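Local atomic coordinates of CurF (Lyngbya majuscula, PDB entry 2Q35), a protein that probably catalyses, through its crotonase-fold ECH2 domain, a decarboxylation in polyketide chain beta-branching. Residues Q152-T157 / K164-R169; I70-T73 / E78-D81. The protein carries 1 engineered substitution. All blocks are in the same frame, centred on the assembly; numbering follows the deposited sequence.

Contact 1: Q152-T157 / K164-R169; sequences QEMIYT and KELAER
E153 and R169 meet in a two-pronged salt bridge between helix 148-157 and the C-terminal end of the segment 164-169. Both carboxylate oxygens and the two terminal nitrogens, NH1 and NH2, take part. R169 NH1 donates to E153 OE2 over 3.1 Å with an N-H...O angle of 161°; the donor comes to the syn side of OE2, lifted somewhat out of the carboxylate plane, whereas OE2 lies in the guanidinium plane. The second prong is modelled with R169 NH2 2.4 Å from E153 OE1, a separation so short that its exact value is doubtful. The two flat groups are turned 46° apart, which leaves the pairing twisted. An extended E153 chain, with CG anti to the backbone N (chi1 -170°), carries the acid across to the arginine. E153 OE2 is also hydrogen-bonded to Y161 OH, giving this buried carboxylate a further polar partner.

The apolar part rests on one approach: M154 SD lies 4.1 Å from L166 CD2, the two side chains crossing at about a right angle.

Within helix 148-157, E153 O accepts from T157 N and, from the opposite face of its plane, from T157 OG1.

Y161 of strand 161-162, from the short connection between the two helices, touches M154, L166 and R169; L146 of helix 138-146 packs on M154, and Y184 of the second subunit packs on R169.

Contact 2: I70-T73 / E78-D81; sequences IRKT and EVLD
K72 and V79 cross obliquely where the last part of helix 66-73 faces the loop that leads on to helix 83-87. The lysine points from the helix toward this loop, and its CG stands anti to the backbone N (chi1 -157°). The chain then bends twice, at chi3 (84°) and chi4 (71°), so that the aliphatic part passes the backbone of E78 while the amino end turns alongside V79. Two approaches result. K72 CD comes to 4.3 Å from the carbonyl carbon E78 C, and K72 NZ lies 4.1 Å from V79 CG2, the methyl branch that sits beside its own backbone N. E78 takes part through its main chain: its side chain points away from the helix, and the carboxylate makes no bond to the lysine. The backbones are nearest at K72 and E78, with K72 CA and E78 CA 6.6 Å apart.

The amino end finds its stronger partners on the long helix 197-230, where K72 NZ is hydrogen-bonded to H226 NE2 and the lysine makes a cation-pi contact with F230. V79 rests on L223 of that same helix, which therefore receives both sides of the contact. Glycerol, probably from the crystallisation liquor, lies near K72, and L80 N is hydrogen-bonded to glycerol.

No hydrogen bond or salt bridge joins the two segments. They share only van der Waals packing beside a buried lysine, whose polar end is taken up by H226 and F230 of helix 197-230 and not by the loop it passes.

In the fold
Contacts 1 and 2 lie in the same crotonase-family chain but do not touch: their centres are about 26 Å apart and their nearest atoms about 15 Å. Each brings together neighbouring pieces of chain, in contact 1 two helices joined by a short connection and in contact 2 a helix and the loop that follows it. Both lie well away from the centre of the chain. Contact 1 is the more buried, although its arginine is exposed, and the more polar, with a charged pair bonded directly across it; a second subunit lies within reach. Contact 2 is partly buried and touched by no other protein chain of the assembly; its lysine nitrogen is hydrogen-bonded to helix 197-230, leaving only packing between its segments.

Contact 1: Q152-T157 / K164-R169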
loop_
_atom_site.group_PDB
_atom_site.type_symbol
_atom_site.label_atom_id
_atom_site.label_comp_id
_atom_site.label_asym_id
_atom_site.label_seq_id
_atom_site.Cartn_x
_atom_site.Cartn_y
_atom_site.Cartn_z
ATOM N N GLN A 152 4.563 -10.760 -3.019
ATOM C CA GLN A 152 5.224 -11.867 -2.298
ATOM C C GLN A 152 4.795 -13.233 -2.849
ATOM O O GLN A 152 5.614 -14.095 -3.197
ATOM C CB GLN A 152 4.819 -11.787 -0.821
ATOM C CG GLN A 152 5.664 -12.553 0.125
ATOM C CD GLN A 152 6.782 -11.721 0.708
ATOM O OE1 GLN A 152 7.211 -10.726 0.125
ATOM N NE2 GLN A 152 7.257 -12.126 1.861
ATOM N N GLU A 153 3.497 -13.438 -2.953
ATOM C CA GLU A 153 3.043 -14.770 -3.336
ATOM C C GLU A 153 3.365 -15.086 -4.796
ATOM O O GLU A 153 3.799 -16.202 -5.109
ATOM C CB GLU A 153 1.557 -14.948 -3.072
ATOM C CG GLU A 153 1.122 -16.400 -3.244
ATOM C CD GLU A 153 -0.386 -16.575 -3.213
ATOM O OE1 GLU A 153 -0.990 -16.297 -2.161
ATOM O OE2 GLU A 153 -0.970 -17.002 -4.233
ATOM N N MET A 154 3.142 -14.121 -5.681
ATOM C CA MET A 154 3.427 -14.342 -7.096
ATOM C C MET A 154 4.920 -14.609 -7.328
ATOM O O MET A 154 5.280 -15.487 -8.090
ATOM C CB MET A 154 2.975 -13.156 -7.955
ATOM C CG MET A 154 1.467 -12.963 -7.970
ATOM S SD MET A 154 0.981 -11.634 -9.065
ATOM C CE MET A 154 1.295 -12.374 -10.646
ATOM N N ILE A 155 5.774 -13.875 -6.625
ATOM C CA ILE A 155 7.230 -14.032 -6.824
ATOM C C ILE A 155 7.712 -15.371 -6.243
ATOM O O ILE A 155 8.419 -16.134 -6.905
ATOM C CB ILE A 155 8.007 -12.840 -6.215
ATOM C CG1 ILE A 155 7.635 -11.552 -6.955
ATOM C CG2 ILE A 155 9.519 -13.048 -6.317
ATOM C CD1 ILE A 155 8.215 -10.279 -6.330
ATOM N N TYR A 156 7.310 -15.696 -5.014
ATOM C CA TYR A 156 7.745 -16.973 -4.435
ATOM C C TYR A 156 7.261 -18.212 -5.163
ATOM O O TYR A 156 8.022 -19.184 -5.277
ATOM C CB TYR A 156 7.315 -17.099 -2.978
ATOM C CG TYR A 156 8.259 -16.540 -1.939
ATOM C CD1 TYR A 156 9.315 -17.316 -1.445
ATOM C CD2 TYR A 156 8.060 -15.272 -1.402
ATOM C CE1 TYR A 156 10.188 -16.821 -0.434
ATOM C CE2 TYR A 156 8.904 -14.774 -0.393
ATOM C CZ TYR A 156 9.962 -15.557 0.083
ATOM O OH TYR A 156 10.802 -15.107 1.071
ATOM N N THR A 157 5.996 -18.224 -5.592
ATOM C CA THR A 157 5.435 -19.436 -6.203
ATOM C C THR A 157 5.731 -19.589 -7.703
ATOM O O THR A 157 5.756 -20.714 -8.213
ATOM C CB THR A 157 3.908 -19.564 -6.025
ATOM O OG1 THR A 157 3.242 -18.581 -6.821
ATOM C CG2 THR A 157 3.483 -19.472 -4.555
ATOM N N LYS A 164 -9.061 -12.883 -13.209
ATOM C CA LYS A 164 -10.169 -12.999 -12.270
ATOM C C LYS A 164 -9.694 -13.305 -10.855
ATOM O O LYS A 164 -10.211 -12.747 -9.879
ATOM C CB LYS A 164 -11.130 -14.077 -12.749
ATOM C CG LYS A 164 -12.402 -14.147 -11.939
ATOM C CD LYS A 164 -13.308 -15.224 -12.482
ATOM C CE LYS A 164 -14.678 -15.153 -11.822
ATOM N NZ LYS A 164 -15.417 -16.436 -11.986
ATOM N N GLU A 165 -8.705 -14.187 -10.745
ATOM C CA GLU A 165 -8.176 -14.572 -9.437
ATOM C C GLU A 165 -7.486 -13.370 -8.788
ATOM O O GLU A 165 -7.599 -13.156 -7.584
ATOM C CB GLU A 165 -7.213 -15.759 -9.574
ATOM C CG GLU A 165 -7.875 -17.038 -10.111
ATOM C CD GLU A 165 -6.882 -18.193 -10.279
ATOM O OE1 GLU A 165 -5.970 -18.103 -11.130
ATOM O OE2 GLU A 165 -7.029 -19.205 -9.563
ATOM N N LEU A 166 -6.791 -12.577 -9.599
ATOM C CA LEU A 166 -6.087 -11.391 -9.089
ATOM C C LEU A 166 -7.089 -10.337 -8.598
ATOM O O LEU A 166 -6.881 -9.725 -7.555
ATOM C CB LEU A 166 -5.163 -10.798 -10.149
ATOM C CG LEU A 166 -4.028 -11.703 -10.654
ATOM C CD1 LEU A 166 -3.329 -10.996 -11.789
ATOM C CD2 LEU A 166 -3.075 -12.034 -9.509
ATOM N N ALA A 167 -8.176 -10.154 -9.345
ATOM C CA ALA A 167 -9.251 -9.234 -8.967
ATOM C C ALA A 167 -9.890 -9.656 -7.650
ATOM O O ALA A 167 -10.148 -8.818 -6.777
ATOM C CB ALA A 167 -10.324 -9.194 -10.067
ATOM N N GLU A 168 -10.153 -10.956 -7.516
ATOM C CA GLU A 168 -10.755 -11.483 -6.298
ATOM C C GLU A 168 -9.845 -11.278 -5.101
ATOM O O GLU A 168 -10.313 -11.123 -3.978
ATOM C CB GLU A 168 -11.150 -12.944 -6.484
ATOM C CG GLU A 168 -12.153 -13.136 -7.619
ATOM C CD GLU A 168 -12.824 -14.493 -7.604
ATOM O OE1 GLU A 168 -12.446 -15.342 -6.763
ATOM O OE2 GLU A 168 -13.732 -14.710 -8.439
ATOM N N ARG A 169 -8.548 -11.206 -5.386
ATOM C CA ARG A 169 -7.484 -11.004 -4.424
ATOM C C ARG A 169 -7.282 -9.523 -4.089
ATOM O O ARG A 169 -6.501 -9.179 -3.203
ATOM C CB ARG A 169 -6.209 -11.532 -5.063
ATOM C CG ARG A 169 -5.235 -12.122 -4.145
ATOM C CD ARG A 169 -5.667 -13.508 -3.694
ATOM N NE ARG A 169 -4.731 -13.905 -2.662
ATOM C CZ ARG A 169 -3.767 -14.804 -2.808
ATOM N NH1 ARG A 169 -3.628 -15.492 -3.938
ATOM N NH2 ARG A 169 -2.966 -15.038 -1.782
#

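Contact 2: I70-T73 / E78-D81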
loop_
_atom_site.group_PDB
_atom_site.type_symbol
_atom_site.label_atom_id
_atom_site.label_comp_id
_atom_site.label_asym_id
_atom_site.label_seq_id
_atom_site.Cartn_x
_atom_site.Cartn_y
_atom_site.Cartn_z
ATOM N N ILE A 70 17.481 -21.654 -22.131
ATOM C CA ILE A 70 18.381 -22.786 -22.347
ATOM C C ILE A 70 19.729 -22.297 -22.897
ATOM O O ILE A 70 20.782 -22.751 -22.448
ATOM C CB ILE A 70 17.747 -23.881 -23.249
ATOM C CG1 ILE A 70 16.544 -24.537 -22.552
ATOM C CG2 ILE A 70 18.789 -24.943 -23.655
ATOM C CD1 ILE A 70 16.901 -25.422 -21.320
ATOM N N ARG A 71 19.690 -21.361 -23.848
ATOM C CA ARG A 71 20.919 -20.747 -24.376
ATOM C C ARG A 71 21.706 -20.078 -23.250
ATOM O O ARG A 71 22.923 -20.221 -23.158
ATOM C CB ARG A 71 20.590 -19.735 -25.481
ATOM C CG ARG A 71 20.146 -20.377 -26.797
ATOM C CD ARG A 71 19.328 -19.404 -27.629
ATOM N NE ARG A 71 20.166 -18.439 -28.336
ATOM C CZ ARG A 71 19.734 -17.265 -28.797
ATOM N NH1 ARG A 71 18.472 -16.889 -28.610
ATOM N NH2 ARG A 71 20.571 -16.458 -29.441
ATOM N N LYS A 72 20.996 -19.377 -22.369
ATOM C CA LYS A 72 21.621 -18.732 -21.225
ATOM C C LYS A 72 22.321 -19.705 -20.264
ATOM O O LYS A 72 23.344 -19.341 -19.685
ATOM C CB LYS A 72 20.615 -17.852 -20.471
ATOM C CG LYS A 72 21.279 -16.739 -19.645
ATOM C CD LYS A 72 20.308 -15.611 -19.298
ATOM C CE LYS A 72 19.476 -15.922 -18.058
ATOM N NZ LYS A 72 20.308 -15.869 -16.833
ATOM N N THR A 73 21.790 -20.924 -20.084
ATOM C CA THR A 73 22.424 -21.900 -19.177
ATOM C C THR A 73 23.814 -22.289 -19.670
ATOM O O THR A 73 24.683 -22.681 -18.880
ATOM C CB THR A 73 21.585 -23.194 -18.947
ATOM O OG1 THR A 73 21.466 -23.934 -20.168
ATOM C CG2 THR A 73 20.198 -22.869 -18.396
ATOM N N GLU A 78 23.092 -12.996 -22.456
ATOM C CA GLU A 78 22.927 -12.306 -21.172
ATOM C C GLU A 78 21.469 -11.860 -21.007
ATOM O O GLU A 78 20.690 -11.956 -21.950
ATOM C CB GLU A 78 23.846 -11.085 -21.088
ATOM C CG GLU A 78 25.335 -11.371 -21.282
ATOM C CD GLU A 78 26.145 -10.100 -21.513
ATOM O OE1 GLU A 78 25.910 -9.104 -20.793
ATOM O OE2 GLU A 78 27.024 -10.098 -22.409
ATOM N N VAL A 79 21.132 -11.341 -19.825
ATOM C CA VAL A 79 19.756 -10.931 -19.468
ATOM C C VAL A 79 19.212 -9.734 -20.261
ATOM O O VAL A 79 19.817 -8.666 -20.272
ATOM C CB VAL A 79 19.667 -10.603 -17.951
ATOM C CG1 VAL A 79 18.304 -10.053 -17.588
ATOM C CG2 VAL A 79 19.989 -11.823 -17.119
ATOM N N LEU A 80 18.045 -9.908 -20.879
ATOM C CA LEU A 80 17.362 -8.835 -21.605
ATOM C C LEU A 80 16.778 -7.834 -20.607
ATOM O O LEU A 80 16.190 -8.232 -19.599
ATOM C CB LEU A 80 16.204 -9.421 -22.437
ATOM C CG LEU A 80 16.517 -10.399 -23.580
ATOM C CD1 LEU A 80 15.550 -11.595 -23.553
ATOM C CD2 LEU A 80 16.481 -9.704 -24.930
ATOM N N ASP A 81 16.899 -6.545 -20.899
ATOM C CA ASP A 81 16.332 -5.521 -20.023
ATOM C C ASP A 81 15.667 -4.436 -20.861
ATOM O O ASP A 81 16.349 -3.554 -21.376
ATOM C CB ASP A 81 17.442 -4.912 -19.152
ATOM C CG ASP A 81 16.930 -3.843 -18.180
ATOM O OD1 ASP A 81 15.713 -3.560 -18.118
ATOM O OD2 ASP A 81 17.782 -3.271 -17.466
#